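UPF0255 protein frsA (Vibrio vulnificus, PDB 4I4C) probably hydrolyses carboxylic esters to an alcohol and a carboxylate, as a member of the FrsA family of the alpha/beta-hydrolase clan. Local coordinates at residues Ser47-Leu52 with Leu87-Gly92; Ala250-Leu255 with Phe283-Lys288; Pro298-Phe303 with Ser342-Gly347; Leu359-Glu364 with Asp403-Trp408. One frame throughout, in Å; residues are numbered along the deposited sequence.

Contact 1: residues Ser47-Leu52 with Leu87-Gly92; sequences SWYRNL and LDTVMG
The carboxylate of Asp88 is held by two successive backbone N-H groups of 47-52. Tyr49 N reaches OD1 of Asp88 at 2.7 Å, on the syn lone pair of that oxygen. Arg50 N reaches OD2 of Asp88 at 2.9 Å, also on the syn side, and the bond is almost straight at 172°. The first torsion of Asp88 sets CG between its backbone N and carbonyl carbon (chi1 52°), which turns both oxygens toward the loop. OD2 also takes a second partner, this one charged. Arg50 NH1 forms a salt bridge to Asp88 OD2 at 3.0 Å, from the anti side and 32° out of the carboxylate plane. The same NH1 makes a weak bond to Asp88 O. NE of Arg50 is bonded to Tyr137 O, and the guanidinium also makes a cation-pi contact with Trp98, so its rotation is fixed from several sides. The contact joins two loops of the helical part of the chain, one leading into helix 54-60 and the other into helix 98-114. A backbone bond from Leu87 N to Ser47 O, 2.9 Å, ties them once more. Leu87 CB lies over one face of the Trp48 six-membered ring, 4.1 Å from its centroid. Leu52 CD2 covers the opposite face. At the far end of the contact Thr89 CG2 packs on Tyr49 CB at 3.7 Å, while Tyr49 OH is bonded to Asp318.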
# COMPACT_ATOMS: atom_id res chain seq x y z
N SER A 47 -17.18 -10.06 -11.06
CA SER A 47 -17.80 -8.99 -11.86
C SER A 47 -16.87 -7.81 -12.09
O SER A 47 -17.25 -6.82 -12.71
CB SER A 47 -19.06 -8.46 -11.13
OG SER A 47 -20.13 -9.38 -11.19
N TRP A 48 -15.66 -7.90 -11.53
CA TRP A 48 -14.72 -6.80 -11.59
C TRP A 48 -13.36 -7.38 -11.91
O TRP A 48 -13.05 -8.49 -11.47
CB TRP A 48 -14.65 -6.09 -10.23
CG TRP A 48 -15.93 -5.47 -9.79
CD1 TRP A 48 -16.87 -6.02 -8.98
CD2 TRP A 48 -16.42 -4.15 -10.13
NE1 TRP A 48 -17.92 -5.15 -8.80
CE2 TRP A 48 -17.66 -3.99 -9.49
CE3 TRP A 48 -15.91 -3.10 -10.90
CZ2 TRP A 48 -18.41 -2.83 -9.60
CZ3 TRP A 48 -16.67 -1.93 -11.01
CH2 TRP A 48 -17.90 -1.81 -10.36
N TYR A 49 -12.57 -6.66 -12.70
CA TYR A 49 -11.17 -7.03 -12.94
C TYR A 49 -10.37 -6.73 -11.67
O TYR A 49 -9.76 -7.63 -11.07
CB TYR A 49 -10.60 -6.25 -14.13
CG TYR A 49 -9.10 -6.10 -14.10
CD1 TYR A 49 -8.26 -7.18 -14.32
CD2 TYR A 49 -8.52 -4.86 -13.83
CE1 TYR A 49 -6.86 -7.03 -14.28
CE2 TYR A 49 -7.15 -4.70 -13.79
CZ TYR A 49 -6.32 -5.78 -14.01
OH TYR A 49 -4.96 -5.59 -13.96
N ARG A 50 -10.40 -5.46 -11.26
CA ARG A 50 -9.78 -5.06 -10.01
C ARG A 50 -10.40 -5.76 -8.81
O ARG A 50 -11.58 -6.05 -8.80
CB ARG A 50 -9.93 -3.54 -9.83
CG ARG A 50 -9.04 -2.77 -10.78
CD ARG A 50 -9.48 -1.33 -10.86
NE ARG A 50 -8.68 -0.57 -11.82
CZ ARG A 50 -8.95 -0.46 -13.12
NH1 ARG A 50 -10.00 -1.09 -13.65
NH2 ARG A 50 -8.16 0.28 -13.89
N ASN A 51 -9.58 -6.04 -7.80
CA ASN A 51 -10.13 -6.38 -6.50
C ASN A 51 -10.62 -5.09 -5.86
O ASN A 51 -9.84 -4.18 -5.60
CB ASN A 51 -9.10 -7.08 -5.61
CG ASN A 51 -9.69 -7.50 -4.26
OD1 ASN A 51 -9.24 -7.04 -3.22
ND2 ASN A 51 -10.70 -8.37 -4.29
N LEU A 52 -11.93 -5.01 -5.67
CA LEU A 52 -12.58 -3.86 -5.05
C LEU A 52 -12.29 -3.81 -3.55
O LEU A 52 -12.51 -4.78 -2.83
CB LEU A 52 -14.09 -3.95 -5.25
CG LEU A 52 -14.71 -2.93 -6.18
CD1 LEU A 52 -13.92 -2.87 -7.47
CD2 LEU A 52 -16.17 -3.29 -6.42
N LEU A 87 -16.83 -5.23 -15.06
CA LEU A 87 -17.48 -3.93 -15.15
C LEU A 87 -16.53 -2.73 -15.21
O LEU A 87 -16.83 -1.73 -15.85
CB LEU A 87 -18.49 -3.76 -14.01
CG LEU A 87 -19.56 -4.84 -14.00
CD1 LEU A 87 -20.48 -4.74 -12.80
CD2 LEU A 87 -20.36 -4.80 -15.31
N ASP A 88 -15.38 -2.84 -14.56
CA ASP A 88 -14.39 -1.77 -14.54
C ASP A 88 -13.46 -1.72 -15.76
O ASP A 88 -12.45 -1.00 -15.75
CB ASP A 88 -13.54 -1.88 -13.27
CG ASP A 88 -12.94 -3.26 -13.08
OD1 ASP A 88 -13.64 -4.25 -13.38
OD2 ASP A 88 -11.76 -3.36 -12.66
N THR A 89 -13.77 -2.44 -16.84
CA THR A 89 -12.86 -2.38 -18.00
C THR A 89 -13.38 -1.61 -19.23
O THR A 89 -13.00 -1.92 -20.35
CB THR A 89 -12.34 -3.78 -18.44
OG1 THR A 89 -13.41 -4.57 -18.97
CG2 THR A 89 -11.65 -4.52 -17.26
N VAL A 90 -14.21 -0.60 -19.01
CA VAL A 90 -14.55 0.31 -20.10
C VAL A 90 -13.26 0.87 -20.69
O VAL A 90 -12.39 1.37 -19.96
CB VAL A 90 -15.48 1.48 -19.63
CG1 VAL A 90 -15.42 2.64 -20.62
CG2 VAL A 90 -16.89 0.98 -19.46
N MET A 91 -13.14 0.78 -22.01
CA MET A 91 -11.92 1.17 -22.71
C MET A 91 -11.86 2.66 -23.07
O MET A 91 -12.79 3.20 -23.69
CB MET A 91 -11.78 0.35 -23.98
CG MET A 91 -11.75 -1.15 -23.74
SD MET A 91 -11.64 -2.08 -25.29
CE MET A 91 -13.36 -2.16 -25.76
N GLY A 92 -10.75 3.30 -22.71
CA GLY A 92 -10.51 4.68 -23.11
C GLY A 92 -10.92 5.70 -22.07
O GLY A 92 -11.76 5.40 -21.22
O HOH W 1 -9.43 0.16 -16.70

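Contact 2: residues Ala250-Leu255 with Phe283-Lys288; sequences AVLNEL and FLEQEK
Leu252 and Lys288 mark the closest backbone approach, with their CA atoms 7.9 Å apart. Residues 250-254 belong to helix 246-254. The other segment begins with the last two residues of helix 273-284, and Glu285 is the first residue to leave helical angles. The chain then runs on through 286-288 toward strand 291-295. At this separation the backbones do not touch, and side chains alone bridge the gap. Leu252 CD2 is the main apolar probe. It meets Glu285 CG at 3.8 Å and Lys288 CB at 3.9 Å, so it packs on the aliphatic parts of two charged residues. CG of Leu252 stands opposite its backbone N (chi1 175°), and this carries the methyl groups outward from the helix. The Leu252 and Glu285 side chains lie alongside each other, pointing opposite ways. The Lys288 chain is extended beyond CG and brings its ammonium group to Asn253. NZ of Lys288 donates to Asn253 OD1 at 2.9 Å, tilted 33° from the carbonyl plane of the amide. The same NZ forms a salt bridge to Glu285 OE1 at 3.2 Å, in which the hydrogen bond is weak. It thus sits between an amide oxygen and a carboxylate, which would favour its charged form. OE2 of Glu285 accepts from Gln249 NE2, one turn before Asn253 on the same helix. Gln286 NE2 turns back to Phe283 O at 3.2 Å, spanning the end of helix 273-284. The contact joins helix 246-254 to the connection between helix 273-284 and strand 291-295. Such alternation of strand and helix is that of the alpha/beta-hydrolase fold.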
# COMPACT_ATOMS: atom_id res chain seq x y z
N ALA A 250 18.10 2.12 4.73
CA ALA A 250 18.77 3.36 4.35
C ALA A 250 18.02 4.56 4.92
O ALA A 250 18.64 5.53 5.35
CB ALA A 250 18.89 3.48 2.82
N VAL A 251 16.69 4.49 4.91
CA VAL A 251 15.90 5.56 5.50
C VAL A 251 16.11 5.58 7.01
O VAL A 251 16.21 6.65 7.63
CB VAL A 251 14.39 5.43 5.17
CG1 VAL A 251 13.59 6.42 5.98
CG2 VAL A 251 14.13 5.65 3.67
N LEU A 252 16.22 4.40 7.62
CA LEU A 252 16.51 4.30 9.05
C LEU A 252 17.87 4.91 9.38
O LEU A 252 17.99 5.74 10.29
CB LEU A 252 16.44 2.84 9.53
CG LEU A 252 16.84 2.50 10.97
CD1 LEU A 252 15.94 3.19 11.99
CD2 LEU A 252 16.81 0.99 11.19
N ASN A 253 18.89 4.53 8.61
CA ASN A 253 20.23 5.06 8.82
C ASN A 253 20.32 6.56 8.58
O ASN A 253 21.23 7.22 9.09
CB ASN A 253 21.25 4.33 7.95
CG ASN A 253 21.41 2.88 8.35
OD1 ASN A 253 21.10 2.49 9.48
ND2 ASN A 253 21.90 2.06 7.42
N GLU A 254 19.39 7.09 7.80
CA GLU A 254 19.35 8.53 7.53
C GLU A 254 18.75 9.35 8.69
O GLU A 254 19.03 10.55 8.82
CB GLU A 254 18.59 8.80 6.22
CG GLU A 254 18.59 10.26 5.80
CD GLU A 254 19.97 10.74 5.38
OE1 GLU A 254 20.80 9.88 5.02
OE2 GLU A 254 20.21 11.96 5.42
N LEU A 255 17.93 8.72 9.53
CA LEU A 255 17.27 9.45 10.62
C LEU A 255 18.24 10.12 11.60
O LEU A 255 17.86 11.07 12.31
CB LEU A 255 16.28 8.55 11.37
CG LEU A 255 15.08 8.02 10.57
CD1 LEU A 255 14.17 7.19 11.46
CD2 LEU A 255 14.31 9.16 9.91
N PHE A 283 14.60 -7.66 12.39
CA PHE A 283 15.63 -8.65 12.69
C PHE A 283 17.00 -8.08 12.36
O PHE A 283 17.99 -8.39 13.03
CB PHE A 283 15.40 -9.92 11.89
CG PHE A 283 14.35 -10.83 12.48
CD1 PHE A 283 13.02 -10.69 12.14
CD2 PHE A 283 14.71 -11.84 13.36
CE1 PHE A 283 12.07 -11.53 12.66
CE2 PHE A 283 13.76 -12.68 13.90
CZ PHE A 283 12.43 -12.53 13.54
N LEU A 284 17.07 -7.25 11.33
CA LEU A 284 18.34 -6.69 10.89
C LEU A 284 18.86 -5.59 11.82
O LEU A 284 20.06 -5.50 12.08
CB LEU A 284 18.25 -6.18 9.45
CG LEU A 284 18.08 -7.26 8.37
CD1 LEU A 284 17.62 -6.64 7.05
CD2 LEU A 284 19.36 -8.01 8.16
N GLU A 285 17.96 -4.76 12.34
CA GLU A 285 18.38 -3.64 13.18
C GLU A 285 17.70 -3.67 14.54
O GLU A 285 16.76 -2.92 14.80
CB GLU A 285 18.09 -2.33 12.46
CG GLU A 285 18.81 -2.19 11.15
CD GLU A 285 20.20 -1.59 11.30
OE1 GLU A 285 20.64 -1.38 12.46
OE2 GLU A 285 20.84 -1.31 10.26
N GLN A 286 18.20 -4.52 15.43
CA GLN A 286 17.48 -4.80 16.67
C GLN A 286 17.62 -3.72 17.74
O GLN A 286 16.91 -3.76 18.75
CB GLN A 286 17.88 -6.18 17.21
CG GLN A 286 17.81 -7.28 16.16
CD GLN A 286 17.61 -8.66 16.78
OE1 GLN A 286 17.31 -8.79 17.97
NE2 GLN A 286 17.76 -9.71 15.96
N GLU A 287 18.53 -2.77 17.54
CA GLU A 287 18.71 -1.69 18.52
C GLU A 287 17.97 -0.44 18.08
O GLU A 287 17.29 0.22 18.88
CB GLU A 287 20.20 -1.38 18.73
CG GLU A 287 20.89 -2.32 19.73
CD GLU A 287 20.22 -2.28 21.09
OE1 GLU A 287 20.13 -1.18 21.68
OE2 GLU A 287 19.76 -3.35 21.57
N LYS A 288 18.12 -0.12 16.80
CA LYS A 288 17.52 1.06 16.22
C LYS A 288 16.01 0.97 16.14
O LYS A 288 15.33 1.99 16.19
CB LYS A 288 18.10 1.33 14.83
CG LYS A 288 19.58 1.66 14.82
CD LYS A 288 20.11 1.69 13.40
CE LYS A 288 21.63 1.72 13.37
NZ LYS A 288 22.17 1.43 12.01

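Contact 3: residues Pro298-Phe303 with Ser342-Gly347; sequences PIHDIF and SLKVQG
The loop 298-303 follows sheet strand 291-295 and lies beside the bound hexanoic acid, with the side chain of Phe303 about 4 Å from it. Its contact with 342-347 centres on an ST motif at Ser342. OG of Ser342 accepts from Val345 N at 2.9 Å and, weakly, from Lys344 N. The serine hydroxyl also pairs with His300 ND1 at 2.7 Å, a nearly straight bond in which either atom could be the donor. OG meets the imidazole at its edge, in the ring plane. With chi1 at 165° the ring lies beside the serine, and the second torsion turns ND1 to it. Lys344 comes over one face of the same ring, where its CD lies 3.7 Å from the centroid in a CH-pi contact. In the alpha/beta-hydrolase fold, loops at the C-terminal ends of the strands commonly surround the active site, and 298-303 has such a place. Its backbone is also bonded to 342-347, by Leu343 N to Ile299 O at 3.0 Å. Ser342 CA makes a CA-H...O contact with this same oxygen at 3.4 Å. Asp373 of helix 371-379 accepts from the backbone N atoms of His300 and Asp301. Ile299 CD1 packs on Leu343 CD1 at 4.1 Å. Phe303 CD2 approaches Ser342 N at 3.8 Å, and its ring stands edge-to-face with Trp341.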
# COMPACT_ATOMS: atom_id res chain seq x y z
N PRO A 298 1.91 -10.92 3.97
CA PRO A 298 2.17 -12.26 3.40
C PRO A 298 3.52 -12.78 3.85
O PRO A 298 4.48 -12.78 3.06
CB PRO A 298 2.18 -11.99 1.89
CG PRO A 298 2.65 -10.57 1.77
CD PRO A 298 2.11 -9.85 2.99
N ILE A 299 3.61 -13.21 5.10
CA ILE A 299 4.88 -13.62 5.71
C ILE A 299 5.51 -14.83 5.04
O ILE A 299 6.72 -14.86 4.79
CB ILE A 299 4.71 -13.92 7.21
CG1 ILE A 299 4.34 -12.67 7.99
CG2 ILE A 299 5.98 -14.55 7.78
CD1 ILE A 299 5.19 -11.46 7.68
N HIS A 300 4.70 -15.84 4.75
CA HIS A 300 5.23 -17.09 4.26
C HIS A 300 4.25 -17.89 3.40
O HIS A 300 4.58 -18.29 2.28
CB HIS A 300 5.69 -17.98 5.42
CG HIS A 300 5.91 -19.42 5.02
ND1 HIS A 300 6.99 -19.83 4.26
CD2 HIS A 300 5.19 -20.53 5.29
CE1 HIS A 300 6.92 -21.13 4.07
NE2 HIS A 300 5.84 -21.59 4.69
N ASP A 301 3.06 -18.15 3.95
CA ASP A 301 2.18 -19.19 3.40
C ASP A 301 1.88 -19.04 1.91
O ASP A 301 2.14 -19.97 1.14
CB ASP A 301 0.88 -19.31 4.20
CG ASP A 301 0.10 -20.56 3.85
OD1 ASP A 301 0.45 -21.64 4.37
OD2 ASP A 301 -0.84 -20.47 3.04
N ILE A 302 1.35 -17.89 1.51
CA ILE A 302 0.98 -17.69 0.11
C ILE A 302 2.21 -17.74 -0.82
O ILE A 302 2.16 -18.35 -1.89
CB ILE A 302 0.16 -16.39 -0.11
CG1 ILE A 302 -0.14 -16.17 -1.59
CG2 ILE A 302 0.88 -15.17 0.42
CD1 ILE A 302 -1.15 -17.16 -2.15
N PHE A 303 3.31 -17.13 -0.39
CA PHE A 303 4.52 -17.08 -1.21
C PHE A 303 5.08 -18.46 -1.49
O PHE A 303 5.65 -18.73 -2.55
CB PHE A 303 5.59 -16.21 -0.53
CG PHE A 303 5.32 -14.74 -0.64
CD1 PHE A 303 4.51 -14.25 -1.64
CD2 PHE A 303 5.89 -13.86 0.26
CE1 PHE A 303 4.26 -12.90 -1.74
CE2 PHE A 303 5.64 -12.50 0.15
CZ PHE A 303 4.83 -12.02 -0.85
N SER A 342 9.24 -15.39 1.00
CA SER A 342 8.91 -15.87 2.33
C SER A 342 10.04 -15.61 3.31
O SER A 342 11.20 -15.89 3.02
CB SER A 342 8.61 -17.37 2.29
OG SER A 342 8.83 -17.99 3.55
N LEU A 343 9.69 -15.09 4.48
CA LEU A 343 10.67 -14.77 5.52
C LEU A 343 11.13 -16.02 6.26
O LEU A 343 12.11 -16.00 6.99
CB LEU A 343 10.09 -13.76 6.52
CG LEU A 343 9.85 -12.33 6.04
CD1 LEU A 343 9.23 -11.50 7.16
CD2 LEU A 343 11.14 -11.70 5.56
N LYS A 344 10.40 -17.12 6.05
CA LYS A 344 10.82 -18.43 6.52
C LYS A 344 11.84 -18.99 5.53
O LYS A 344 12.90 -19.47 5.94
CB LYS A 344 9.61 -19.36 6.62
CG LYS A 344 9.87 -20.66 7.36
CD LYS A 344 8.78 -21.67 7.04
CE LYS A 344 8.29 -22.36 8.31
NZ LYS A 344 9.38 -23.08 9.00
N VAL A 345 11.53 -18.93 4.24
CA VAL A 345 12.46 -19.36 3.20
C VAL A 345 13.79 -18.58 3.24
O VAL A 345 14.86 -19.12 2.93
CB VAL A 345 11.81 -19.33 1.81
CG1 VAL A 345 12.81 -19.68 0.72
CG2 VAL A 345 10.63 -20.30 1.79
N GLN A 346 13.73 -17.33 3.68
CA GLN A 346 14.93 -16.52 3.81
C GLN A 346 15.72 -16.77 5.11
O GLN A 346 16.87 -16.35 5.23
CB GLN A 346 14.59 -15.04 3.67
CG GLN A 346 13.92 -14.70 2.35
CD GLN A 346 13.72 -13.21 2.19
OE1 GLN A 346 14.33 -12.42 2.91
NE2 GLN A 346 12.87 -12.82 1.25
N GLY A 347 15.10 -17.45 6.07
CA GLY A 347 15.78 -17.91 7.28
C GLY A 347 15.55 -17.08 8.53
O GLY A 347 16.18 -17.30 9.57

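Contact 4: residues Leu359-Glu364 with Asp403-Trp408; sequences LAMSLE and DLAIKW
Leu404 O accepts the helical bond from Trp408 N at 3.1 Å, and Leu359 CD2 of the strand rests against the same oxygen at 3.5 Å. The remaining contact between strand 359-363 and helix 403-408 is apolar. Leu359 CB lies over the centre of the Trp408 ring system, 3.7 Å from the centroid of the six-membered ring. The first torsion of Trp408 (-167°) points the indole away from its own backbone N and against the start of the strand. Its orientation is also fixed by NE1, which is bonded to Pro357 O just before the strand. Further along, Met361 SD touches Leu404 CB at 3.8 Å. The Met361 chain bends at its third torsion (-73°) and places CE 4.3 Å from Ala405 CB. Leu359 and Met361 alternate with Ala360, whose side chain packs on helix 371-379. The axes of 359-363 and 403-408 approach to 9.8 Å and run antiparallel, at 175°. This is a helix packed on one face of the central sheet, with strand 358-363 hydrogen-bonded between its neighbours 291-295 and 385-389, as in the alpha/beta-hydrolase fold.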
# COMPACT_ATOMS: atom_id res chain seq x y z
N LEU A 359 4.06 -6.78 17.03
CA LEU A 359 2.65 -7.16 17.07
C LEU A 359 2.24 -7.48 15.64
O LEU A 359 2.37 -6.64 14.76
CB LEU A 359 1.80 -6.01 17.61
CG LEU A 359 0.29 -6.14 17.43
CD1 LEU A 359 -0.24 -7.28 18.28
CD2 LEU A 359 -0.43 -4.83 17.75
N ALA A 360 1.74 -8.69 15.43
CA ALA A 360 1.46 -9.19 14.10
C ALA A 360 0.01 -9.62 14.00
O ALA A 360 -0.42 -10.58 14.64
CB ALA A 360 2.40 -10.35 13.77
N MET A 361 -0.76 -8.88 13.20
CA MET A 361 -2.19 -9.10 13.12
C MET A 361 -2.61 -9.32 11.69
O MET A 361 -1.95 -8.87 10.74
CB MET A 361 -2.92 -7.86 13.65
CG MET A 361 -2.44 -7.40 15.02
SD MET A 361 -3.14 -5.83 15.56
CE MET A 361 -2.29 -4.67 14.51
N SER A 362 -3.73 -10.02 11.54
CA SER A 362 -4.45 -10.05 10.29
C SER A 362 -5.90 -10.36 10.64
O SER A 362 -6.18 -10.82 11.75
CB SER A 362 -3.88 -11.11 9.35
OG SER A 362 -4.25 -12.41 9.77
N LEU A 363 -6.81 -10.09 9.70
CA LEU A 363 -8.22 -10.35 9.92
C LEU A 363 -8.51 -11.84 9.75
O LEU A 363 -7.86 -12.52 8.95
CB LEU A 363 -9.09 -9.50 8.99
CG LEU A 363 -9.38 -8.05 9.39
CD1 LEU A 363 -8.13 -7.25 9.71
CD2 LEU A 363 -10.19 -7.33 8.29
N GLU A 364 -9.48 -12.34 10.51
CA GLU A 364 -9.86 -13.75 10.44
C GLU A 364 -10.17 -14.18 9.01
O GLU A 364 -10.95 -13.54 8.31
CB GLU A 364 -11.07 -14.03 11.33
CG GLU A 364 -11.45 -15.50 11.37
CD GLU A 364 -12.66 -15.79 12.23
OE1 GLU A 364 -12.87 -15.08 13.24
OE2 GLU A 364 -13.41 -16.73 11.89
N ASP A 403 -6.37 0.24 16.56
CA ASP A 403 -6.36 0.62 17.97
C ASP A 403 -5.26 -0.14 18.75
O ASP A 403 -4.57 0.44 19.59
CB ASP A 403 -7.74 0.41 18.62
CG ASP A 403 -8.77 1.44 18.17
OD1 ASP A 403 -8.37 2.49 17.59
OD2 ASP A 403 -9.99 1.21 18.38
N LEU A 404 -5.12 -1.43 18.45
CA LEU A 404 -4.08 -2.28 19.03
C LEU A 404 -2.68 -1.84 18.62
O LEU A 404 -1.71 -1.97 19.38
CB LEU A 404 -4.30 -3.72 18.56
CG LEU A 404 -5.48 -4.44 19.20
CD1 LEU A 404 -5.77 -5.73 18.46
CD2 LEU A 404 -5.19 -4.74 20.66
N ALA A 405 -2.60 -1.33 17.39
CA ALA A 405 -1.35 -0.83 16.83
C ALA A 405 -0.86 0.39 17.58
O ALA A 405 0.31 0.47 17.96
CB ALA A 405 -1.56 -0.47 15.36
N ILE A 406 -1.74 1.36 17.77
CA ILE A 406 -1.36 2.60 18.41
C ILE A 406 -1.01 2.36 19.90
O ILE A 406 -0.09 2.99 20.44
CB ILE A 406 -2.42 3.72 18.19
CG1 ILE A 406 -1.99 4.64 17.03
CG2 ILE A 406 -2.61 4.56 19.42
CD1 ILE A 406 -1.46 3.92 15.81
N LYS A 407 -1.73 1.44 20.53
CA LYS A 407 -1.42 1.06 21.92
C LYS A 407 -0.02 0.45 22.05
O LYS A 407 0.72 0.75 22.99
CB LYS A 407 -2.46 0.10 22.50
CG LYS A 407 -3.63 0.81 23.18
CD LYS A 407 -3.14 1.76 24.28
CE LYS A 407 -2.34 1.03 25.35
NZ LYS A 407 -2.07 1.89 26.55
N TRP A 408 0.32 -0.39 21.08
CA TRP A 408 1.63 -1.02 21.02
C TRP A 408 2.70 0.05 20.89
O TRP A 408 3.71 0.02 21.59
CB TRP A 408 1.67 -1.97 19.83
CG TRP A 408 2.84 -2.92 19.80
CD1 TRP A 408 4.02 -2.76 19.12
CD2 TRP A 408 2.92 -4.21 20.43
NE1 TRP A 408 4.83 -3.86 19.31
CE2 TRP A 408 4.17 -4.76 20.10
CE3 TRP A 408 2.04 -4.94 21.25
CZ2 TRP A 408 4.58 -6.01 20.56
CZ3 TRP A 408 2.45 -6.18 21.70
CH2 TRP A 408 3.70 -6.71 21.35

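The four contacts follow one another along the chain, each closing before the next opens. Contact 1 ties loops in the N-terminal helical part, its centre 31 Å from that of contact 3 and 40 Å from that of contact 2, on the opposite side of the chain's centre from contact 2. Contacts 2, 3 and 4, with centres 20 to 22 Å apart, join helices and loops to the sheet of the alpha/beta-hydrolase part. Strand 291-295 connects them: it follows segment 283-288, precedes 298-303 and pairs with strand 358-363. Contact 2 lies between helix 246-254, which packs on strands 167-175, 178-186 and 223-226, and the approach to strand 291-295. Contact 3 is beside the hexanoic acid pocket.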